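Local coordinates for DUF1254 domain-containing protein (Vibrio parahaemolyticus, PDB 3U07), which is of unknown function but combines DUF1254 and DUF1214 family regions and, apparently made with a signal sequence, is probably exported from the cytoplasm, at residues A[363-368]-A[389-394]; A[383-388]-A[399-404]. The protein carries 2 engineered substitutions. One frame throughout, in Å; residues are numbered along the deposited sequence.

Contact 1: residues A[363-368]-A[389-394]; sequences NDLNRH and ANEKGR
The carboxylate of E391 reaches across to the tight turn at N363-N366 and accepts two of its backbone N-H groups, those of D364 and L365. At the base of this side chain, CB rests near the ring of F400. The chain is extended from CB outward (chi2 178°), which brings the carboxylate to the turn, CD lying 3.4 Å from D364 N. There OE1 takes the shorter bond, 2.7 Å from D364 N with an N-H...O angle of 158°, while OE2 lies 3.2 Å from L365 N. Both oxygens are met on their syn sides, the donors lying somewhat out of the carboxylate plane. The contact joins the loop between strands 347-354 and 369-371 to the loop between strands 382-388 and 400-402. In the first loop, N366 N to N363 O closes a type I beta turn, and E391 takes the N-H groups of its second and third residues. E391 itself opens a type II turn to R394, with G393 where the backbone angles call for glycine.

Around the tip, L365 runs past in the opposite direction and sets its CD1 methyl 3.3 Å from E391 OE2. The D364 carboxylate is nearly parallel to that of E391 (planes 5° apart), with D364 OD2 3.5 Å from E391 OE1. These like charges might raise each other's proton affinity, although the two N-H donors would partly offset it.

Contact 2: residues A[383-388]-A[399-404]; sequences YTIYMS and NFLPVP
Segments 383-388 and 399-404 run side by side, the axes of strands 383-388 and 400-402 parallel to within 34° and 4.8 Å apart at closest approach, joined by backbone bonds from Y386 N to N399 O, L401 N to Y386 O and V403 N to S388 O. The middle bond, L401 N to Y386 O, is short (2.9 Å) and almost straight. On one face of the sheet the side chains of I385, selenomethionine M387 and L401 lie side by side: L401 CB sits 3.7 Å from I385 CG2 and 4.0 Å from M387 CG, and M387 CB touches V403 CG2. Strand 347-354 covers this face through V350 and I352.

On the other face are Y386 and F400, whose rings meet at a slant, CD1 of Y386 to CD1 of F400 being 4.1 Å. The F400 ring reaches alongside strand 383-388, its CE1 3.9 Å from S388 CB, because CG stands trans to the main-chain N (chi1 -179°). The hydroxyls of Y386 and S388 both bond the D334 carboxylate. Strand 400-402 is thus a short, weakly bonded edge strand, parallel to 382-388, which on its other side pairs antiparallel with 334-340 in the mixed four-stranded sheet of the DUF1214 region.

Both contacts lie in the DUF1214 region, their centres about 9 Å apart, and their segments alternate along the chain. Contact 2 is buried and built from backbone pairing and apolar side chains within one sheet; contact 1 is at the surface, joining two turns through a charged side chain and main-chain N-H groups. Segment 389-394 follows directly on strand 383-388, so contact 1 ties the connection between the two strands of contact 2 to the loop preceding strand 369-371. They meet where R367 NH1, which also donates to the backbone oxygen of D397, lies 3.0 Å from F400 O, probably a hydrogen bond, and where R394 lies against the rings of F400 and Y386.

Contact 1: residues A[363-368]-A[389-394]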
# COMPACT_ATOMS: atom_id res chain seq x y z
N ASN A 363 3.01 -24.45 -12.07
CA ASN A 363 2.08 -25.32 -12.76
C ASN A 363 2.43 -25.22 -14.24
O ASN A 363 3.07 -24.25 -14.66
CB ASN A 363 0.61 -24.94 -12.47
CG ASN A 363 0.24 -23.55 -12.95
OD1 ASN A 363 -0.03 -23.34 -14.13
ND2 ASN A 363 0.23 -22.59 -12.02
N ASP A 364 2.06 -26.22 -15.02
CA ASP A 364 2.41 -26.23 -16.44
C ASP A 364 1.89 -25.07 -17.27
O ASP A 364 2.58 -24.59 -18.17
CB ASP A 364 1.98 -27.55 -17.08
CG ASP A 364 2.75 -28.74 -16.53
OD1 ASP A 364 3.93 -28.55 -16.17
OD2 ASP A 364 2.18 -29.84 -16.46
N LEU A 365 0.68 -24.62 -16.97
CA LEU A 365 0.07 -23.51 -17.70
C LEU A 365 0.64 -22.16 -17.30
O LEU A 365 0.44 -21.16 -17.98
CB LEU A 365 -1.44 -23.51 -17.48
CG LEU A 365 -2.33 -24.41 -18.34
CD1 LEU A 365 -1.71 -25.78 -18.51
CD2 LEU A 365 -3.70 -24.51 -17.68
N ASN A 366 1.37 -22.14 -16.18
CA ASN A 366 1.94 -20.90 -15.67
C ASN A 366 0.78 -19.91 -15.54
O ASN A 366 0.89 -18.73 -15.89
CB ASN A 366 3.00 -20.36 -16.63
CG ASN A 366 4.26 -19.92 -15.90
OD1 ASN A 366 4.22 -19.04 -15.04
ND2 ASN A 366 5.38 -20.55 -16.23
N ARG A 367 -0.33 -20.42 -15.03
CA ARG A 367 -1.55 -19.66 -14.80
C ARG A 367 -1.76 -19.65 -13.30
O ARG A 367 -1.90 -20.71 -12.68
CB ARG A 367 -2.73 -20.35 -15.50
CG ARG A 367 -4.07 -19.73 -15.18
CD ARG A 367 -5.18 -20.41 -15.96
NE ARG A 367 -4.97 -20.28 -17.39
CZ ARG A 367 -5.81 -20.75 -18.31
NH1 ARG A 367 -6.91 -21.39 -17.95
NH2 ARG A 367 -5.54 -20.58 -19.60
N HIS A 368 -1.79 -18.47 -12.71
CA HIS A 368 -1.93 -18.34 -11.27
C HIS A 368 -3.14 -17.52 -10.84
O HIS A 368 -3.42 -17.40 -9.65
CB HIS A 368 -0.66 -17.72 -10.71
CG HIS A 368 0.59 -18.37 -11.24
ND1 HIS A 368 1.11 -19.53 -10.71
CD2 HIS A 368 1.36 -18.06 -12.31
CE1 HIS A 368 2.14 -19.92 -11.43
NE2 HIS A 368 2.32 -19.04 -12.41
N ALA A 389 -5.47 -29.73 -9.55
CA ALA A 389 -4.03 -29.89 -9.76
C ALA A 389 -3.88 -30.61 -11.10
O ALA A 389 -2.79 -30.65 -11.68
CB ALA A 389 -3.42 -30.71 -8.63
N ASN A 390 -4.98 -31.17 -11.58
CA ASN A 390 -5.00 -31.87 -12.85
C ASN A 390 -5.29 -30.87 -13.96
O ASN A 390 -6.45 -30.58 -14.25
CB ASN A 390 -6.06 -32.97 -12.85
CG ASN A 390 -6.22 -33.61 -14.21
OD1 ASN A 390 -5.25 -33.81 -14.93
ND2 ASN A 390 -7.46 -33.95 -14.56
N GLU A 391 -4.24 -30.37 -14.59
CA GLU A 391 -4.38 -29.40 -15.67
C GLU A 391 -4.33 -30.00 -17.07
O GLU A 391 -4.18 -29.28 -18.05
CB GLU A 391 -3.30 -28.31 -15.53
CG GLU A 391 -2.01 -28.79 -14.91
CD GLU A 391 -0.96 -27.69 -14.83
OE1 GLU A 391 0.14 -27.96 -14.30
OE2 GLU A 391 -1.23 -26.57 -15.30
N LYS A 392 -4.48 -31.32 -17.16
CA LYS A 392 -4.46 -32.01 -18.44
C LYS A 392 -5.71 -31.68 -19.26
O LYS A 392 -6.82 -32.04 -18.87
CB LYS A 392 -4.35 -33.52 -18.23
CG LYS A 392 -3.14 -33.93 -17.39
CD LYS A 392 -2.93 -35.44 -17.29
CE LYS A 392 -3.64 -36.07 -16.10
NZ LYS A 392 -4.98 -36.64 -16.44
N GLY A 393 -5.51 -31.00 -20.39
CA GLY A 393 -6.62 -30.64 -21.26
C GLY A 393 -7.39 -29.39 -20.86
O GLY A 393 -8.55 -29.23 -21.24
N ARG A 394 -6.75 -28.50 -20.12
CA ARG A 394 -7.40 -27.28 -19.65
C ARG A 394 -6.83 -26.00 -20.28
O ARG A 394 -7.39 -24.92 -20.09
CB ARG A 394 -7.28 -27.17 -18.13
CG ARG A 394 -7.72 -28.40 -17.37
CD ARG A 394 -9.22 -28.47 -17.20
NE ARG A 394 -9.56 -29.44 -16.16
CZ ARG A 394 -10.78 -29.61 -15.67
NH1 ARG A 394 -11.80 -28.88 -16.12
NH2 ARG A 394 -10.99 -30.52 -14.72

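Contact 2: residues A[383-388]-A[399-404]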
# COMPACT_ATOMS: atom_id res chain seq x y z
N TYR A 383 -19.91 -16.10 -12.93
CA TYR A 383 -18.60 -16.56 -13.34
C TYR A 383 -18.44 -17.87 -12.57
O TYR A 383 -18.99 -18.04 -11.48
CB TYR A 383 -17.49 -15.59 -12.93
CG TYR A 383 -17.47 -14.32 -13.75
CD1 TYR A 383 -18.30 -13.25 -13.43
CD2 TYR A 383 -16.60 -14.18 -14.83
CE1 TYR A 383 -18.27 -12.07 -14.17
CE2 TYR A 383 -16.56 -13.00 -15.58
CZ TYR A 383 -17.40 -11.95 -15.24
OH TYR A 383 -17.38 -10.79 -15.97
N THR A 384 -17.71 -18.81 -13.16
CA THR A 384 -17.50 -20.09 -12.52
C THR A 384 -16.05 -20.49 -12.69
O THR A 384 -15.58 -20.70 -13.80
CB THR A 384 -18.37 -21.19 -13.15
OG1 THR A 384 -19.75 -20.94 -12.86
CG2 THR A 384 -17.99 -22.56 -12.60
N ILE A 385 -15.33 -20.58 -11.57
CA ILE A 385 -13.93 -20.97 -11.61
C ILE A 385 -13.80 -22.41 -11.13
O ILE A 385 -14.27 -22.75 -10.04
CB ILE A 385 -13.06 -20.06 -10.71
CG1 ILE A 385 -13.08 -18.62 -11.24
CG2 ILE A 385 -11.63 -20.62 -10.64
CD1 ILE A 385 -12.28 -17.64 -10.40
N TYR A 386 -13.18 -23.26 -11.94
CA TYR A 386 -12.98 -24.66 -11.56
C TYR A 386 -11.50 -24.81 -11.25
O TYR A 386 -10.65 -24.40 -12.05
CB TYR A 386 -13.41 -25.60 -12.69
CG TYR A 386 -13.39 -27.06 -12.30
CD1 TYR A 386 -12.19 -27.77 -12.24
CD2 TYR A 386 -14.56 -27.72 -11.94
CE1 TYR A 386 -12.15 -29.11 -11.84
CE2 TYR A 386 -14.54 -29.06 -11.54
CZ TYR A 386 -13.33 -29.75 -11.49
OH TYR A 386 -13.30 -31.07 -11.09
N MSE A 387 -11.19 -25.39 -10.09
CA MSE A 387 -9.80 -25.56 -9.65
C MSE A 387 -9.38 -27.00 -9.41
O MSE A 387 -10.09 -27.77 -8.78
CB MSE A 387 -9.57 -24.77 -8.36
CG MSE A 387 -9.75 -23.26 -8.49
SE MSE A 387 -9.96 -22.39 -6.77
CE MSE A 387 -11.85 -22.70 -6.60
N SER A 388 -8.19 -27.34 -9.91
CA SER A 388 -7.63 -28.67 -9.74
C SER A 388 -6.13 -28.67 -10.00
O SER A 388 -5.59 -27.73 -10.59
CB SER A 388 -8.31 -29.66 -10.70
OG SER A 388 -7.68 -30.92 -10.64
N ASN A 399 -11.85 -20.68 -17.83
CA ASN A 399 -12.38 -20.70 -16.47
C ASN A 399 -11.63 -21.66 -15.55
O ASN A 399 -11.98 -21.79 -14.37
CB ASN A 399 -13.87 -21.04 -16.47
CG ASN A 399 -14.71 -20.00 -17.19
OD1 ASN A 399 -14.32 -18.84 -17.28
ND2 ASN A 399 -15.87 -20.42 -17.69
N PHE A 400 -10.61 -22.31 -16.07
CA PHE A 400 -9.84 -23.24 -15.26
C PHE A 400 -8.67 -22.56 -14.55
O PHE A 400 -7.86 -21.88 -15.19
CB PHE A 400 -9.28 -24.39 -16.10
CG PHE A 400 -8.50 -25.39 -15.30
CD1 PHE A 400 -9.15 -26.36 -14.55
CD2 PHE A 400 -7.11 -25.31 -15.24
CE1 PHE A 400 -8.44 -27.23 -13.75
CE2 PHE A 400 -6.39 -26.18 -14.44
CZ PHE A 400 -7.05 -27.15 -13.69
N LEU A 401 -8.59 -22.75 -13.24
CA LEU A 401 -7.51 -22.16 -12.47
C LEU A 401 -6.74 -23.27 -11.77
O LEU A 401 -7.27 -23.95 -10.90
CB LEU A 401 -8.06 -21.16 -11.45
CG LEU A 401 -7.07 -20.46 -10.51
CD1 LEU A 401 -5.86 -19.93 -11.29
CD2 LEU A 401 -7.78 -19.32 -9.79
N PRO A 402 -5.47 -23.47 -12.17
CA PRO A 402 -4.60 -24.49 -11.58
C PRO A 402 -4.45 -24.25 -10.08
O PRO A 402 -4.45 -23.11 -9.63
CB PRO A 402 -3.28 -24.30 -12.33
CG PRO A 402 -3.72 -23.81 -13.66
CD PRO A 402 -4.78 -22.80 -13.28
N VAL A 403 -4.32 -25.33 -9.33
CA VAL A 403 -4.14 -25.25 -7.90
C VAL A 403 -3.08 -26.31 -7.58
O VAL A 403 -3.08 -27.38 -8.17
CB VAL A 403 -5.50 -25.50 -7.19
CG1 VAL A 403 -5.37 -26.51 -6.08
CG2 VAL A 403 -6.03 -24.16 -6.67
N PRO A 404 -2.16 -26.01 -6.65
CA PRO A 404 -1.09 -26.95 -6.28
C PRO A 404 -1.49 -28.16 -5.45
O PRO A 404 -2.54 -28.17 -4.80
CB PRO A 404 -0.11 -26.06 -5.54
CG PRO A 404 -1.02 -25.15 -4.79
CD PRO A 404 -2.08 -24.79 -5.83